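Local coordinates for protein ecto-NAD+ glycohydrolase (CD38 molecule) (Bos taurus, PDB 3GC6) that belongs to the ADP-ribosyl cyclase family as a CD38-type ecto-enzyme, a disulfide-bonded and glycosylated protein with a four-stranded parallel sheet, at residues V85-S88 / K89-L93; A94-Y97 / A98-R101; M180-G184 / R185-P189; D236-S239 / R240-L244; W150-L153 / S154-A158. The protein carries 1 engineered substitution. All blocks are in the same frame, centred on the assembly; numbering follows the deposited sequence. Where two conformers were deposited one is given.

The five contacts are local turns and helix steps set round one parallel sheet. Contacts 1 and 2 follow each other along strand 85-88 and helix 91-101, their centres about 9 Å apart. Contact 3 lies on helix 182-187 and contact 5 on helix 145-159; these centres are about 10 Å apart, with Gln187 meeting Ser154. Phe86 of contact 1 touches both, through Gln187 and Phe157. Contact 4, at the far edge of the sheet, meets contact 2 where Tyr97 packs on Phe243, and shares the glycan sugar NAG with contact 1. Contacts 4 and 5 are the most widely separated, with centres about 28 Å apart.

Contact 1. Residues V85-S88 / K89-L93; sequences VFWS and KTKEL. With NAG (2-acetamido-2-deoxy-beta-D-glucopyranose), chain C.
The indole of Trp87 lies under the first turn of the helix that Lys91 begins. Lys91 CA sits over one face of the six-membered ring, 3.9 Å from its centroid and displaced toward the rim, a CH-pi contact. From there the lysine side chain runs aslant across the indole: CB lies 3.7 Å from Trp87 CZ3 and CG 3.9 Å from CH2. The indole reaches this place because CG of Trp87 stands between the backbone N and the carbonyl carbon (chi1 62°), which swings the ring toward the turn. Trp87 NE1 bonds to Glu107 OE1, while Lys91 NZ makes a long, weak ion pair with Asp116.

Thr90 N lies at the edge of the same ring, and Thr90 OG1 comes 3.5 Å from Trp87 CB. Thr90 occupies the N-cap position, yet its hydroxyl makes no capping bond; it pairs with Val168 O instead. Its methyl CG2 faces the glycan, 3.4 Å from NAG O7. Lys89 takes a positive phi (68°) at the corner and folds back beside Ser88, with CG 3.8 Å from Ser88 OG; NZ forms a salt bridge to Asp178.

The turn thus joins strand 85-88, an outermost strand of the parallel sheet, to helix 91-101, with strand 164-170 alongside through the backbone bond of Ser88 to Val168.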
# COMPACT_ATOMS: atom_id res chain seq x y z
N VAL A 85 -9.38 16.19 13.36
CA VAL A 85 -8.90 17.14 14.36
C VAL A 85 -8.18 18.31 13.69
O VAL A 85 -7.33 18.10 12.79
CB VAL A 85 -7.90 16.45 15.28
CG1 VAL A 85 -7.26 17.46 16.23
CG2 VAL A 85 -8.65 15.36 16.10
N PHE A 86 -8.52 19.53 14.11
CA PHE A 86 -7.82 20.76 13.73
C PHE A 86 -7.09 21.25 14.96
O PHE A 86 -7.42 20.87 16.09
CB PHE A 86 -8.83 21.83 13.33
CG PHE A 86 -9.58 21.50 12.09
CD1 PHE A 86 -9.17 22.02 10.85
CD2 PHE A 86 -10.69 20.64 12.13
CE1 PHE A 86 -9.89 21.69 9.66
CE2 PHE A 86 -11.39 20.31 10.98
CZ PHE A 86 -10.99 20.83 9.74
N TRP A 87 -6.06 22.06 14.75
CA TRP A 87 -5.30 22.55 15.90
C TRP A 87 -4.61 23.84 15.52
O TRP A 87 -4.38 24.12 14.34
CB TRP A 87 -4.28 21.49 16.37
CG TRP A 87 -3.24 21.16 15.30
CD1 TRP A 87 -3.33 20.21 14.30
CD2 TRP A 87 -1.97 21.78 15.14
NE1 TRP A 87 -2.17 20.22 13.52
CE2 TRP A 87 -1.33 21.19 14.02
CE3 TRP A 87 -1.31 22.80 15.84
CZ2 TRP A 87 -0.05 21.57 13.61
CZ3 TRP A 87 -0.04 23.20 15.42
CH2 TRP A 87 0.56 22.59 14.30
N SER A 88 -4.28 24.63 16.54
CA SER A 88 -3.53 25.86 16.27
C SER A 88 -2.77 26.21 17.53
O SER A 88 -3.37 26.34 18.60
CB SER A 88 -4.52 26.99 15.93
OG SER A 88 -3.85 28.17 15.50
N LYS A 89 -1.45 26.32 17.40
CA LYS A 89 -0.55 26.68 18.52
C LYS A 89 -0.46 25.59 19.60
O LYS A 89 0.04 25.85 20.70
CB LYS A 89 -0.91 28.03 19.16
CG LYS A 89 -1.35 29.13 18.17
CD LYS A 89 -0.27 29.42 17.15
CE LYS A 89 -0.68 30.53 16.14
NZ LYS A 89 -0.96 31.85 16.76
N THR A 90 -0.89 24.37 19.28
CA THR A 90 -0.93 23.25 20.23
C THR A 90 -0.36 21.98 19.57
O THR A 90 -0.85 20.87 19.81
CB THR A 90 -2.39 22.94 20.61
OG1 THR A 90 -3.13 22.77 19.39
CG2 THR A 90 -2.99 24.10 21.41
N LYS A 91 0.70 22.14 18.79
CA LYS A 91 1.17 21.03 17.97
C LYS A 91 1.36 19.75 18.78
O LYS A 91 0.86 18.69 18.40
CB LYS A 91 2.50 21.37 17.30
CG LYS A 91 2.95 20.28 16.35
CD LYS A 91 4.13 20.71 15.48
CE LYS A 91 4.50 19.61 14.48
NZ LYS A 91 3.48 19.38 13.41
N GLU A 92 2.13 19.82 19.85
CA GLU A 92 2.45 18.60 20.60
C GLU A 92 1.19 17.96 21.23
O GLU A 92 0.94 16.75 21.12
CB GLU A 92 3.52 18.90 21.66
CG GLU A 92 4.98 18.97 21.12
CD GLU A 92 5.31 20.28 20.38
OE1 GLU A 92 4.50 21.23 20.48
OE2 GLU A 92 6.37 20.37 19.70
N LEU A 93 0.38 18.79 21.87
CA LEU A 93 -0.82 18.28 22.53
C LEU A 93 -1.81 17.70 21.53
O LEU A 93 -2.38 16.63 21.78
CB LEU A 93 -1.49 19.39 23.32
CG LEU A 93 -2.82 18.99 23.94
CD1 LEU A 93 -2.70 17.90 25.00
CD2 LEU A 93 -3.49 20.27 24.47
C1 NAG C . 0.78 27.06 24.18
C2 NAG C . 1.24 25.61 24.39
C3 NAG C . 2.67 25.60 24.95
C4 NAG C . 3.64 26.54 24.21
C5 NAG C . 2.99 27.91 24.03
C6 NAG C . 3.84 28.88 23.19
C7 NAG C . -0.51 23.95 24.87
C8 NAG C . -1.50 23.45 25.88
N2 NAG C . 0.35 24.89 25.31
O3 NAG C . 3.18 24.28 24.99
O4 NAG C . 4.86 26.67 24.95
O5 NAG C . 1.74 27.72 23.37
O6 NAG C . 4.20 28.28 21.96
O7 NAG C . -0.51 23.51 23.72

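Contact 2. Residues A94-Y97 / A98-R101; sequences AHEY and AKRR. With SO4 (sulfate ion), chain F.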
# COMPACT_ATOMS: atom_id res chain seq x y z
N ALA A 94 -2.03 18.41 20.42
CA ALA A 94 -3.03 17.98 19.46
C ALA A 94 -2.67 16.62 18.88
O ALA A 94 -3.54 15.76 18.68
CB ALA A 94 -3.20 19.04 18.32
N HIS A 95 -1.38 16.41 18.63
CA HIS A 95 -0.97 15.14 18.02
C HIS A 95 -1.00 14.01 19.03
O HIS A 95 -1.40 12.89 18.70
CB HIS A 95 0.33 15.33 17.25
CG HIS A 95 0.19 16.32 16.12
ND1 HIS A 95 -0.27 15.97 14.86
CD2 HIS A 95 0.39 17.67 16.08
CE1 HIS A 95 -0.33 17.04 14.09
NE2 HIS A 95 0.07 18.08 14.80
N GLU A 96 -0.67 14.32 20.28
CA GLU A 96 -0.83 13.30 21.34
C GLU A 96 -2.31 12.91 21.47
O GLU A 96 -2.65 11.72 21.53
CB GLU A 96 -0.28 13.81 22.68
CG GLU A 96 -0.39 12.80 23.84
CD GLU A 96 0.37 11.49 23.61
OE1 GLU A 96 1.25 11.44 22.72
OE2 GLU A 96 0.08 10.53 24.37
N TYR A 97 -3.19 13.90 21.49
CA TYR A 97 -4.63 13.62 21.58
C TYR A 97 -5.09 12.77 20.39
O TYR A 97 -5.79 11.78 20.57
CB TYR A 97 -5.36 14.96 21.60
CG TYR A 97 -6.86 14.94 21.39
CD1 TYR A 97 -7.72 14.49 22.39
CD2 TYR A 97 -7.41 15.46 20.23
CE1 TYR A 97 -9.11 14.52 22.22
CE2 TYR A 97 -8.79 15.50 20.06
CZ TYR A 97 -9.62 15.02 21.03
OH TYR A 97 -10.99 15.06 20.84
N ALA A 98 -4.69 13.15 19.18
CA ALA A 98 -5.12 12.40 18.01
C ALA A 98 -4.62 10.98 18.08
O ALA A 98 -5.36 10.07 17.73
CB ALA A 98 -4.66 13.06 16.74
N LYS A 99 -3.38 10.80 18.55
CA LYS A 99 -2.80 9.44 18.68
C LYS A 99 -3.60 8.61 19.69
O LYS A 99 -4.00 7.46 19.41
CB LYS A 99 -1.32 9.53 19.05
CG LYS A 99 -0.51 9.99 17.86
CD LYS A 99 1.00 9.95 18.05
CE LYS A 99 1.51 11.31 18.56
NZ LYS A 99 2.54 11.91 17.65
N ARG A 100 -3.85 9.17 20.87
CA ARG A 100 -4.53 8.42 21.92
C ARG A 100 -5.95 8.07 21.52
O ARG A 100 -6.47 6.99 21.88
CB ARG A 100 -4.55 9.24 23.22
CG ARG A 100 -3.16 9.52 23.81
CD ARG A 100 -2.52 8.29 24.50
NE ARG A 100 -2.19 7.22 23.56
CZ ARG A 100 -1.12 7.22 22.76
NH1 ARG A 100 -0.25 8.23 22.78
NH2 ARG A 100 -0.91 6.21 21.93
N ARG A 101 -6.59 8.95 20.74
CA ARG A 101 -8.00 8.80 20.40
C ARG A 101 -8.22 8.20 19.00
O ARG A 101 -9.37 8.02 18.59
CB ARG A 101 -8.75 10.14 20.49
CG ARG A 101 -8.65 10.84 21.84
CD ARG A 101 -9.58 10.22 22.85
NE ARG A 101 -9.54 10.89 24.16
CZ ARG A 101 -10.52 11.62 24.66
NH1 ARG A 101 -11.63 11.80 23.95
NH2 ARG A 101 -10.41 12.16 25.88
S SO4 F . -2.56 2.96 23.11
O1 SO4 F . -3.21 4.14 22.54
O2 SO4 F . -3.55 1.97 23.51
O3 SO4 F . -1.67 2.39 22.11
O4 SO4 F . -1.79 3.39 24.29
O HOH W 1 2.52 9.14 22.20
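Arg100 NH1 is gripped by two oxygens, Glu96 OE2 at 2.8 Å and water 1 at 3.0 Å. The first is a salt bridge one helical turn apart. Glu96 OE2 lies in the guanidinium plane but is itself met from above the carboxylate, 45° out of its plane, and the two flat groups are turned 46° against each other. Water 1 closes a small ring by donating to Glu96 OE1 at 2.7 Å, so both carboxylate oxygens help fix the rotation of the guanidinium. Bends at chi2 and chi3 fold Arg100 back over its own helix toward Glu96. The edge formed by NE and NH2 turns to a sulfate: NH2 bonds to sulfate O1 at 3.2 Å, while the bond from Arg100 NE to the same O1 is weak at 3.4 Å. Arg102 also binds this ion.

A second pair steps along the helix from Tyr97 to Arg101. Tyr97 CE1 sits over one face of the guanidinium, toward its rim, with the planes 55° apart, and CE1 is 3.7 Å from Arg101 CG. Arg101 NH2 bonds to Leu244 O. Beneath the side chains run ordinary alpha-helical bonds, among them Arg100 N to Glu96 O at 2.9 Å.

On the inner side of helix 91-101, Ala94 and Tyr97 cover strand 164-170, His95 meets Trp87 edge-to-face beside strand 85-88, and the Tyr97 ring packs against Phe243 of helix 240-244.

Contact 3. Residues M180-G184 / R185-P189; sequences MSIFG and RVQAP. Engineered in segment 185-189: Gln187 (natural residue Glu). With SO4 (sulfate ion), chain G.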
# COMPACT_ATOMS: atom_id res chain seq x y z
N MET A 180 -5.01 35.23 11.88
CA MET A 180 -3.99 35.20 10.84
C MET A 180 -3.14 33.92 10.85
O MET A 180 -2.19 33.78 10.08
CB MET A 180 -3.14 36.47 10.89
CG MET A 180 -3.92 37.72 10.51
SD MET A 180 -4.23 37.83 8.73
CE MET A 180 -5.65 36.77 8.50
N SER A 181 -3.51 32.98 11.72
CA SER A 181 -2.93 31.64 11.71
C SER A 181 -3.49 30.86 10.54
O SER A 181 -4.48 31.24 9.94
CB SER A 181 -3.26 30.89 13.01
OG SER A 181 -4.65 30.58 13.08
N ILE A 182 -2.83 29.75 10.21
CA ILE A 182 -3.35 28.94 9.11
C ILE A 182 -4.75 28.41 9.46
O ILE A 182 -5.62 28.30 8.61
CB ILE A 182 -2.37 27.81 8.67
CG1 ILE A 182 -2.84 27.18 7.36
CG2 ILE A 182 -2.12 26.78 9.80
CD1 ILE A 182 -1.71 26.46 6.64
N PHE A 183 -4.96 28.09 10.74
CA PHE A 183 -6.27 27.62 11.15
C PHE A 183 -7.32 28.72 10.95
O PHE A 183 -8.43 28.50 10.43
CB PHE A 183 -6.28 27.15 12.62
CG PHE A 183 -7.67 26.86 13.12
CD1 PHE A 183 -8.39 25.79 12.63
CD2 PHE A 183 -8.27 27.70 14.05
CE1 PHE A 183 -9.70 25.53 13.06
CE2 PHE A 183 -9.56 27.46 14.53
CZ PHE A 183 -10.29 26.36 14.02
N GLY A 184 -6.97 29.94 11.34
CA GLY A 184 -7.94 31.03 11.32
C GLY A 184 -8.15 31.61 9.92
O GLY A 184 -9.23 32.09 9.61
N ARG A 185 -7.11 31.58 9.11
CA ARG A 185 -7.16 32.24 7.80
C ARG A 185 -7.64 31.29 6.70
O ARG A 185 -8.36 31.71 5.78
CB ARG A 185 -5.76 32.77 7.46
CG ARG A 185 -5.64 33.40 6.07
CD ARG A 185 -4.18 33.81 5.73
NE ARG A 185 -3.22 32.70 5.76
CZ ARG A 185 -2.40 32.50 6.79
NH1 ARG A 185 -2.43 33.34 7.81
NH2 ARG A 185 -1.54 31.48 6.81
N VAL A 186 -7.25 30.01 6.81
CA VAL A 186 -7.47 29.05 5.74
C VAL A 186 -8.43 27.92 6.12
O VAL A 186 -9.27 27.50 5.32
CB VAL A 186 -6.13 28.43 5.24
CG1 VAL A 186 -6.40 27.49 4.09
CG2 VAL A 186 -5.16 29.52 4.81
N GLN A 187 -8.28 27.38 7.34
CA GLN A 187 -9.07 26.18 7.66
C GLN A 187 -10.49 26.52 8.10
O GLN A 187 -11.45 26.09 7.46
CB GLN A 187 -8.35 25.34 8.69
CG GLN A 187 -7.01 24.80 8.16
CD GLN A 187 -6.12 24.20 9.24
OE1 GLN A 187 -6.49 24.07 10.39
NE2 GLN A 187 -4.91 23.79 8.83
N ALA A 188 -10.63 27.33 9.14
CA ALA A 188 -11.98 27.63 9.64
C ALA A 188 -12.89 28.24 8.56
O ALA A 188 -14.03 27.85 8.42
CB ALA A 188 -11.94 28.49 10.94
N PRO A 189 -12.38 29.20 7.76
CA PRO A 189 -13.26 29.84 6.77
C PRO A 189 -13.68 28.91 5.64
O PRO A 189 -14.62 29.25 4.90
CB PRO A 189 -12.37 30.98 6.20
CG PRO A 189 -11.45 31.30 7.36
CD PRO A 189 -11.13 29.97 7.98
S SO4 G . 0.38 29.12 12.40
O1 SO4 G . -0.35 29.41 11.17
O2 SO4 G . 1.42 28.15 12.11
O3 SO4 G . 0.98 30.40 12.82
O4 SO4 G . -0.50 28.65 13.46
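With chi1 at 171°, Phe183 holds CG opposite its backbone N and beside its carbonyl carbon, while Gln187, an engineered residue (Glu in the natural sequence), holds CG beside its backbone N (chi1 -63°) and extends beyond it. Gln187 OE1 therefore arrives in the plane of the Phe183 ring at its edge, 3.4 Å from CD1, with ring and amide planes 76° apart; Gln187 NE2 bonds to Ser154 OG. Ala188 CB sits over one face of the ring, toward its rim, 4.1 Å from Phe183 CZ.

Helix 182-187 is the crossover helix of a beta-alpha-beta unit between strands 164-170 and 196-203. Its start is N-capped by Ser181, whose OG accepts from Gly184 N at 3.0 Å and also bonds to Asp178 O. The Ile182 N-H donates to sulfate O1 at 2.7 Å. Farther along, the helix widens into a pi-type turn. There Ile182 O takes both Val186 N at 3.0 Å and Gln187 N at 3.1 Å, and Ala188 N reaches Phe183 O at 2.8 Å in an almost straight bond. Ile182 CG1 lies 4.1 Å from Val186 CB, both side chains facing helix 145-159. Ser181 O lies over one face of the Arg185 guanidinium, toward its rim.

Contact 4. Residues D236-S239 / R240-L244; sequences DNLS and RDQFL. With NAG (2-acetamido-2-deoxy-beta-D-glucopyranose), chain C.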
# COMPACT_ATOMS: atom_id res chain seq x y z
N ASP A 236 -13.42 24.95 27.97
CA ASP A 236 -12.16 25.55 28.39
C ASP A 236 -11.85 25.19 29.85
O ASP A 236 -12.44 24.28 30.42
CB ASP A 236 -12.21 27.08 28.19
CG ASP A 236 -13.32 27.74 29.01
OD1 ASP A 236 -13.75 27.13 30.00
OD2 ASP A 236 -13.80 28.84 28.64
N ASN A 237 -10.88 25.90 30.40
CA ASN A 237 -10.41 25.71 31.76
C ASN A 237 -10.06 24.26 32.03
O ASN A 237 -10.52 23.66 33.00
CB ASN A 237 -11.45 26.22 32.77
CG ASN A 237 -10.82 26.54 34.12
OD1 ASN A 237 -9.59 26.71 34.21
ND2 ASN A 237 -11.63 26.61 35.15
N LEU A 238 -9.30 23.68 31.10
CA LEU A 238 -8.83 22.28 31.21
C LEU A 238 -7.33 22.24 31.08
O LEU A 238 -6.76 22.85 30.18
CB LEU A 238 -9.40 21.41 30.05
CG LEU A 238 -10.88 21.12 30.04
CD1 LEU A 238 -11.25 20.52 28.69
CD2 LEU A 238 -11.27 20.16 31.17
N SER A 239 -6.65 21.49 31.96
CA SER A 239 -5.23 21.25 31.78
C SER A 239 -5.06 20.18 30.71
O SER A 239 -6.03 19.50 30.33
CB SER A 239 -4.61 20.72 33.10
OG SER A 239 -5.17 19.45 33.40
N ARG A 240 -3.82 19.96 30.28
CA ARG A 240 -3.55 18.87 29.35
C ARG A 240 -4.08 17.51 29.83
O ARG A 240 -4.73 16.77 29.09
CB ARG A 240 -2.06 18.75 29.06
CG ARG A 240 -1.47 19.93 28.34
CD ARG A 240 -0.00 19.68 28.03
NE ARG A 240 0.70 20.92 27.69
CZ ARG A 240 1.35 21.11 26.54
NH1 ARG A 240 1.40 20.14 25.63
NH2 ARG A 240 1.96 22.27 26.32
N ASP A 241 -3.80 17.17 31.09
CA ASP A 241 -4.23 15.86 31.60
C ASP A 241 -5.75 15.79 31.72
O ASP A 241 -6.34 14.73 31.42
CB ASP A 241 -3.58 15.55 32.95
CG ASP A 241 -2.08 15.31 32.83
OD1 ASP A 241 -1.58 15.09 31.70
OD2 ASP A 241 -1.40 15.30 33.88
N GLN A 242 -6.39 16.88 32.16
CA GLN A 242 -7.86 16.86 32.25
C GLN A 242 -8.46 16.66 30.86
O GLN A 242 -9.40 15.89 30.69
CB GLN A 242 -8.40 18.16 32.85
CG GLN A 242 -8.05 18.30 34.33
CD GLN A 242 -8.44 19.63 34.88
OE1 GLN A 242 -8.26 20.67 34.23
NE2 GLN A 242 -8.97 19.61 36.10
N PHE A 243 -7.90 17.34 29.87
CA PHE A 243 -8.38 17.25 28.49
C PHE A 243 -8.24 15.83 27.97
O PHE A 243 -9.19 15.22 27.42
CB PHE A 243 -7.56 18.22 27.62
CG PHE A 243 -7.78 18.05 26.14
CD1 PHE A 243 -9.04 18.22 25.58
CD2 PHE A 243 -6.71 17.74 25.30
CE1 PHE A 243 -9.25 18.08 24.22
CE2 PHE A 243 -6.91 17.59 23.92
CZ PHE A 243 -8.17 17.74 23.38
N LEU A 244 -7.06 15.26 28.15
CA LEU A 244 -6.81 13.91 27.62
C LEU A 244 -7.71 12.85 28.26
O LEU A 244 -8.02 11.81 27.65
CB LEU A 244 -5.32 13.54 27.78
CG LEU A 244 -4.39 14.34 26.86
CD1 LEU A 244 -2.94 14.06 27.27
CD2 LEU A 244 -4.61 14.01 25.37
C1 NAG C . 0.78 27.06 24.18
C2 NAG C . 1.24 25.61 24.39
C3 NAG C . 2.67 25.60 24.95
C4 NAG C . 3.64 26.54 24.21
C5 NAG C . 2.99 27.91 24.03
C6 NAG C . 3.84 28.88 23.19
C7 NAG C . -0.51 23.95 24.87
C8 NAG C . -1.50 23.45 25.88
N2 NAG C . 0.35 24.89 25.31
O3 NAG C . 3.18 24.28 24.99
O4 NAG C . 4.86 26.67 24.95
O5 NAG C . 1.74 27.72 23.37
O6 NAG C . 4.20 28.28 21.96
O7 NAG C . -0.51 23.51 23.72
O HOH W 2 -7.77 23.21 35.01
O HOH W 3 -1.88 18.49 32.90
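Ser239 ends an extended run (phi -78°, psi 171°) as the chain passes straight into helix 240-244, whose first turn closes through Phe243 N to Ser239 O at 2.9 Å. Ser239 and Gln242 form a capping box. Ser239 OG, placed between its backbone N and carbonyl carbon, points into the turn and accepts from Gln242 N at 3.1 Å. In return Gln242 extends back beyond CG so that OE1 takes Ser239 N at 2.9 Å, a nearly straight bond (168°) lying in the amide carbonyl plane and on a lone pair. Water 2 donates to Gln242 OE1 as well, at 2.7 Å, and reaches weakly to Asn237 O; the amide oxygen is thus fixed by two good donors. Water 3 accepts from Asp241 N, another donor of the first helical turn.

Leu238 flanks the box: its side chain runs aslant to that of Gln242, with Leu238 CD2 3.9 Å from Gln242 CB, and its CB lies 4.4 Å from Phe243 CB. The Phe243 ring then turns to Trp200 on strand 196-203, to which this outermost strand is joined by a backbone bond between Leu238 and His203.

Arg240, extended from CG to NE, reaches the glycan. NAG C8 lies over one face of its guanidinium, and Arg240 NH2, salt-bridged to Asp204, makes a weak hydrogen bond in its own plane to NAG O3 at 2.7 Å.

Contact 5. Residues W150-L153 / S154-A158; sequences WEVL and SERFA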
# COMPACT_ATOMS: atom_id res chain seq x y z
N TRP A 150 0.90 23.85 2.25
CA TRP A 150 0.12 23.68 3.48
C TRP A 150 -1.21 24.44 3.38
O TRP A 150 -2.21 24.03 3.97
CB TRP A 150 0.94 24.11 4.70
CG TRP A 150 2.01 23.11 4.99
CD1 TRP A 150 3.35 23.27 4.81
CD2 TRP A 150 1.83 21.79 5.53
NE1 TRP A 150 4.03 22.12 5.19
CE2 TRP A 150 3.10 21.19 5.62
CE3 TRP A 150 0.71 21.03 5.90
CZ2 TRP A 150 3.28 19.88 6.12
CZ3 TRP A 150 0.88 19.74 6.37
CH2 TRP A 150 2.16 19.16 6.48
N GLU A 151 -1.21 25.54 2.64
CA GLU A 151 -2.44 26.31 2.45
C GLU A 151 -3.45 25.47 1.66
O GLU A 151 -4.61 25.33 2.07
CB GLU A 151 -2.10 27.65 1.76
CG GLU A 151 -3.15 28.37 0.96
CD GLU A 151 -2.46 29.37 0.00
OE1 GLU A 151 -1.57 30.12 0.48
OE2 GLU A 151 -2.73 29.36 -1.21
N VAL A 152 -3.04 24.89 0.53
CA VAL A 152 -4.02 24.18 -0.28
C VAL A 152 -4.40 22.85 0.39
O VAL A 152 -5.57 22.43 0.34
CB VAL A 152 -3.56 23.98 -1.74
CG1 VAL A 152 -2.31 23.19 -1.81
CG2 VAL A 152 -4.70 23.35 -2.57
N LEU A 153 -3.44 22.20 1.03
CA LEU A 153 -3.80 20.97 1.76
C LEU A 153 -4.82 21.30 2.84
O LEU A 153 -5.78 20.55 3.05
CB LEU A 153 -2.59 20.28 2.38
CG LEU A 153 -2.76 18.77 2.62
CD1 LEU A 153 -2.84 17.99 1.28
CD2 LEU A 153 -1.64 18.26 3.51
N SER A 154 -4.58 22.41 3.53
CA SER A 154 -5.50 22.85 4.62
C SER A 154 -6.91 23.11 4.10
O SER A 154 -7.91 22.74 4.72
CB SER A 154 -4.99 24.14 5.26
OG SER A 154 -3.87 23.89 6.07
N GLU A 155 -6.99 23.80 2.96
CA GLU A 155 -8.31 24.07 2.33
C GLU A 155 -9.05 22.81 2.01
O GLU A 155 -10.25 22.68 2.31
CB GLU A 155 -8.14 24.88 1.04
CG GLU A 155 -7.62 26.28 1.29
CD GLU A 155 -7.56 27.13 0.02
OE1 GLU A 155 -7.54 26.56 -1.09
OE2 GLU A 155 -7.50 28.37 0.14
N ARG A 156 -8.36 21.85 1.40
CA ARG A 156 -9.04 20.64 0.96
C ARG A 156 -9.47 19.82 2.18
O ARG A 156 -10.57 19.27 2.22
CB ARG A 156 -8.17 19.84 0.00
CG ARG A 156 -7.89 20.60 -1.31
CD ARG A 156 -9.15 20.66 -2.18
NE ARG A 156 -9.55 19.32 -2.62
CZ ARG A 156 -9.16 18.76 -3.77
NH1 ARG A 156 -8.37 19.44 -4.59
NH2 ARG A 156 -9.55 17.53 -4.09
N PHE A 157 -8.62 19.81 3.22
CA PHE A 157 -8.89 19.10 4.49
C PHE A 157 -10.15 19.72 5.13
O PHE A 157 -11.05 18.98 5.56
CB PHE A 157 -7.65 19.32 5.36
CG PHE A 157 -7.68 18.68 6.74
CD1 PHE A 157 -7.54 17.30 6.91
CD2 PHE A 157 -7.66 19.50 7.88
CE1 PHE A 157 -7.48 16.74 8.21
CE2 PHE A 157 -7.60 18.94 9.17
CZ PHE A 157 -7.52 17.56 9.33
N ALA A 158 -10.26 21.05 5.13
CA ALA A 158 -11.41 21.71 5.76
C ALA A 158 -12.68 21.49 4.94
O ALA A 158 -13.77 21.24 5.49
CB ALA A 158 -11.14 23.21 5.95
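Ser154 donates two hydrogen bonds to Trp150 O. Ser154 N lies 2.9 Å from Trp150 O and Ser154 OG 2.7 Å from it, the two donors coming from opposite faces of the carbonyl plane. The hydroxyl can fold back because OG lies anti to the carbonyl carbon (chi1 -74°), over the preceding turn. With its proton given to Trp150 O, the oxygen of Ser154 can still accept, and does so from NE2 of the engineered Gln187 on helix 182-187. The remaining bonds repeat the same four-residue step: Glu155 N to Glu151 O and Arg156 N to Val152 O, both 3.0 Å, then Phe157 N to Leu153 O.

These bonds form two consecutive turns of helix 145-159, an alpha-helix packed against helices 69-74, 110-115 and 182-187. Ser154 is on the side facing helix 182-187, where Trp150 touches Ile182. Val152 and Arg156 lie toward Ile72 of helix 69-74, and Leu153 toward Leu111 of helix 110-115.

Of the charged groups, Glu151 OE2 and Glu155 OE2 stand 5.1 Å apart as like charges. A salt bridge from Lys65 to Glu155 OE2 probably offsets their repulsion.

Between the two segments the side chains themselves meet little. Val152 CG2 approaches Arg156 CG at 4.4 Å, Glu155 CG lies 3.3 Å from Glu151 O, and Phe157 CB rests 3.2 Å from Leu153 O while its ring turns away to meet Phe86.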